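PDB 6XI3: large adhesion protein (Lap) involved in biofilm formation from Marinobacter hydrocarbonoclasticus, which probably forms part of the calcium-stiffened extender of tandem beta-sandwich repeats that holds the adhesin's binding end away from the cell during biofilm formation. Local coordinates for residues A235-T243 and G275-S285. Sequence-based numbering, arbitrary orientation.
Sequences AQTANLSGT and GSYSLTGVDIS
Gln236 lies just outside the paired strands, next to the non-hydrogen-bonded pair Thr237-Asp283: its carbonyl O takes the N-H of Ile284 at 3.0 Å, while a water lies within bonding distance of both this oxygen and OD1 of Asp283. The N-H of Ser285 bonds to that same OD1, an Asx turn just after the strand ends. CG1 of Ile284 lies against the Gln236 carbonyl.

Ala238 and Val282 exchange two backbone bonds, and just beyond them the strands slip by one residue, showing how an edge strand can absorb an extra residue. Gly281, at positive phi, and Val282 both face Ala238 in a G1 beta bulge. The displaced N-H of Gly281 is met by OD1 of Asn239 at 2.9 Å, the donor tilted 30° from the amide plane. With CG of Asn239 anti to its carbonyl carbon (chi1 -61°), the amide reaches across to Thr280.

Regular pairing resumes where Leu240 and Leu279 trade nearly straight bonds, and CD1 of Leu240 packs 4.2 Å from CG2 of Val282. At Gly242 the bare CA sits over one face of the Tyr277 ring, a CH-pi contact 4.0 Å from the centroid, while the hydroxyl of Tyr277 bonds to the Thr225 carbonyl.

Strand 237-245 is the middle of a three-stranded sheet, between 223-232 and 277-283, and Leu240, Tyr277 and Ile284 pack on strand 290-299 of the facing sheet in this Ig-like sandwich.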
loop_
_atom_site.group_PDB
_atom_site.type_symbol
_atom_site.label_atom_id
_atom_site.label_comp_id
_atom_site.label_asym_id
_atom_site.label_seq_id
_atom_site.Cartn_x
_atom_site.Cartn_y
_atom_site.Cartn_z
ATOM N N ALA A 235 21.043 -31.026 -5.226
ATOM C CA ALA A 235 21.579 -29.909 -4.412
ATOM C C ALA A 235 20.724 -29.710 -3.145
ATOM O O ALA A 235 21.170 -28.964 -2.276
ATOM C CB ALA A 235 21.652 -28.661 -5.255
ATOM N N GLN A 236 19.543 -30.352 -3.042
ATOM C CA GLN A 236 18.520 -30.136 -1.972
ATOM C C GLN A 236 18.229 -28.639 -1.844
ATOM O O GLN A 236 18.377 -28.065 -0.743
ATOM C CB GLN A 236 18.936 -30.752 -0.634
ATOM C CG GLN A 236 19.320 -32.226 -0.734
ATOM C CD GLN A 236 20.080 -32.707 0.481
ATOM O OE1 GLN A 236 21.302 -32.681 0.512
ATOM N NE2 GLN A 236 19.362 -33.120 1.498
ATOM N N THR A 237 17.873 -28.026 -2.962
ATOM C CA THR A 237 17.447 -26.613 -3.012
ATOM C C THR A 237 16.126 -26.493 -3.767
ATOM O O THR A 237 15.747 -27.427 -4.514
ATOM C CB THR A 237 18.503 -25.722 -3.683
ATOM O OG1 THR A 237 18.706 -26.218 -5.006
ATOM C CG2 THR A 237 19.797 -25.618 -2.907
ATOM N N ALA A 238 15.460 -25.357 -3.600
ATOM C CA ALA A 238 14.220 -25.018 -4.321
ATOM C C ALA A 238 14.339 -23.617 -4.884
ATOM O O ALA A 238 14.939 -22.741 -4.218
ATOM C CB ALA A 238 13.008 -25.143 -3.442
ATOM N N ASN A 239 13.798 -23.448 -6.085
ATOM C CA ASN A 239 13.598 -22.122 -6.723
ATOM C C ASN A 239 12.106 -21.798 -6.742
ATOM O O ASN A 239 11.333 -22.578 -7.293
ATOM C CB ASN A 239 14.177 -22.092 -8.125
ATOM C CG ASN A 239 15.678 -22.341 -8.153
ATOM O OD1 ASN A 239 16.351 -22.449 -7.112
ATOM N ND2 ASN A 239 16.205 -22.430 -9.363
ATOM N N LEU A 240 11.753 -20.671 -6.148
ATOM C CA LEU A 240 10.355 -20.222 -5.934
ATOM C C LEU A 240 10.192 -18.865 -6.610
ATOM O O LEU A 240 11.185 -18.095 -6.677
ATOM C CB LEU A 240 10.108 -20.104 -4.431
ATOM C CG LEU A 240 10.490 -21.315 -3.590
ATOM C CD1 LEU A 240 10.259 -21.033 -2.107
ATOM C CD2 LEU A 240 9.718 -22.555 -4.036
ATOM N N SER A 241 9.000 -18.568 -7.104
ATOM C CA SER A 241 8.697 -17.225 -7.658
ATOM C C SER A 241 7.209 -16.963 -7.490
ATOM O O SER A 241 6.465 -17.882 -7.118
ATOM C CB SER A 241 9.098 -17.110 -9.122
ATOM O OG SER A 241 8.456 -18.098 -9.915
ATOM N N GLY A 242 6.795 -15.768 -7.879
ATOM C CA GLY A 242 5.372 -15.484 -7.991
ATOM C C GLY A 242 5.145 -14.057 -8.414
ATOM O O GLY A 242 6.128 -13.359 -8.807
ATOM N N THR A 243 3.881 -13.691 -8.327
ATOM C CA THR A 243 3.324 -12.400 -8.788
ATOM C C THR A 243 2.539 -11.821 -7.624
ATOM O O THR A 243 2.126 -12.585 -6.724
ATOM C CB THR A 243 2.407 -12.551 -10.017
ATOM O OG1 THR A 243 1.242 -13.266 -9.599
ATOM C CG2 THR A 243 3.053 -13.282 -11.170
ATOM N N GLY A 275 5.700 -6.177 -9.441
ATOM C CA GLY A 275 4.972 -7.023 -8.471
ATOM C C GLY A 275 5.506 -8.450 -8.365
ATOM O O GLY A 275 4.998 -9.229 -7.521
ATOM N N SER A 276 6.504 -8.799 -9.168
ATOM C CA SER A 276 7.090 -10.165 -9.188
ATOM C C SER A 276 8.045 -10.312 -8.015
ATOM O O SER A 276 8.556 -9.291 -7.505
ATOM C CB SER A 276 7.770 -10.490 -10.507
ATOM O OG SER A 276 8.928 -9.689 -10.697
ATOM N N TYR A 277 8.260 -11.555 -7.600
ATOM C CA TYR A 277 9.302 -11.940 -6.626
ATOM C C TYR A 277 9.870 -13.304 -7.050
ATOM O O TYR A 277 9.211 -14.082 -7.751
ATOM C CB TYR A 277 8.748 -11.861 -5.196
ATOM C CG TYR A 277 7.717 -12.914 -4.872
ATOM C CD1 TYR A 277 8.116 -14.164 -4.456
ATOM C CD2 TYR A 277 6.368 -12.693 -5.084
ATOM C CE1 TYR A 277 7.199 -15.172 -4.235
ATOM C CE2 TYR A 277 5.426 -13.673 -4.828
ATOM C CZ TYR A 277 5.852 -14.917 -4.389
ATOM O OH TYR A 277 4.972 -15.920 -4.151
ATOM N N SER A 278 11.105 -13.563 -6.629
ATOM C CA SER A 278 11.910 -14.749 -7.008
ATOM C C SER A 278 12.872 -15.062 -5.867
ATOM O O SER A 278 13.513 -14.122 -5.344
ATOM C CB SER A 278 12.702 -14.471 -8.274
ATOM O OG SER A 278 13.350 -15.656 -8.685
ATOM N N LEU A 279 13.044 -16.332 -5.535
ATOM C CA LEU A 279 14.156 -16.732 -4.647
ATOM C C LEU A 279 14.724 -18.049 -5.167
ATOM O O LEU A 279 13.930 -19.009 -5.298
ATOM C CB LEU A 279 13.613 -16.830 -3.219
ATOM C CG LEU A 279 14.653 -17.062 -2.126
ATOM C CD1 LEU A 279 15.785 -16.020 -2.144
ATOM C CD2 LEU A 279 13.972 -17.121 -0.765
ATOM N N THR A 280 16.017 -18.087 -5.515
ATOM C CA THR A 280 16.679 -19.311 -6.053
ATOM C C THR A 280 17.619 -19.861 -4.976
ATOM O O THR A 280 18.220 -19.066 -4.271
ATOM C CB THR A 280 17.355 -19.002 -7.396
ATOM O OG1 THR A 280 18.391 -18.076 -7.113
ATOM C CG2 THR A 280 16.393 -18.405 -8.392
ATOM N N GLY A 281 17.718 -21.179 -4.851
ATOM C CA GLY A 281 18.710 -21.827 -3.978
ATOM C C GLY A 281 18.246 -21.875 -2.536
ATOM O O GLY A 281 19.059 -21.922 -1.654
ATOM N N VAL A 282 16.944 -21.859 -2.288
ATOM C CA VAL A 282 16.414 -22.032 -0.918
ATOM C C VAL A 282 16.898 -23.387 -0.406
ATOM O O VAL A 282 16.660 -24.361 -1.104
ATOM C CB VAL A 282 14.885 -21.937 -0.889
ATOM C CG1 VAL A 282 14.412 -22.234 0.505
ATOM C CG2 VAL A 282 14.396 -20.578 -1.378
ATOM N N ASP A 283 17.483 -23.437 0.792
ATOM C CA ASP A 283 18.132 -24.660 1.335
ATOM C C ASP A 283 17.038 -25.519 1.982
ATOM O O ASP A 283 16.443 -25.102 2.988
ATOM C CB ASP A 283 19.292 -24.287 2.253
ATOM C CG ASP A 283 19.895 -25.430 3.062
ATOM O OD1 ASP A 283 19.671 -26.617 2.744
ATOM O OD2 ASP A 283 20.565 -25.110 4.020
ATOM N N ILE A 284 16.766 -26.679 1.401
ATOM C CA ILE A 284 15.766 -27.621 1.972
ATOM C C ILE A 284 16.421 -28.947 2.350
ATOM O O ILE A 284 15.674 -29.957 2.415
ATOM C CB ILE A 284 14.581 -27.795 1.009
ATOM C CG1 ILE A 284 15.020 -28.247 -0.382
ATOM C CG2 ILE A 284 13.788 -26.511 0.972
ATOM C CD1 ILE A 284 13.883 -28.793 -1.214
ATOM N N SER A 285 17.728 -28.924 2.651
ATOM C CA SER A 285 18.486 -30.114 3.146
ATOM C C SER A 285 17.894 -30.616 4.468
ATOM O O SER A 285 18.065 -31.802 4.758
ATOM C CB SER A 285 19.957 -29.828 3.289
ATOM O OG SER A 285 20.155 -28.692 4.123
HETATM O O HOH W 1 20.912 -27.385 0.344
#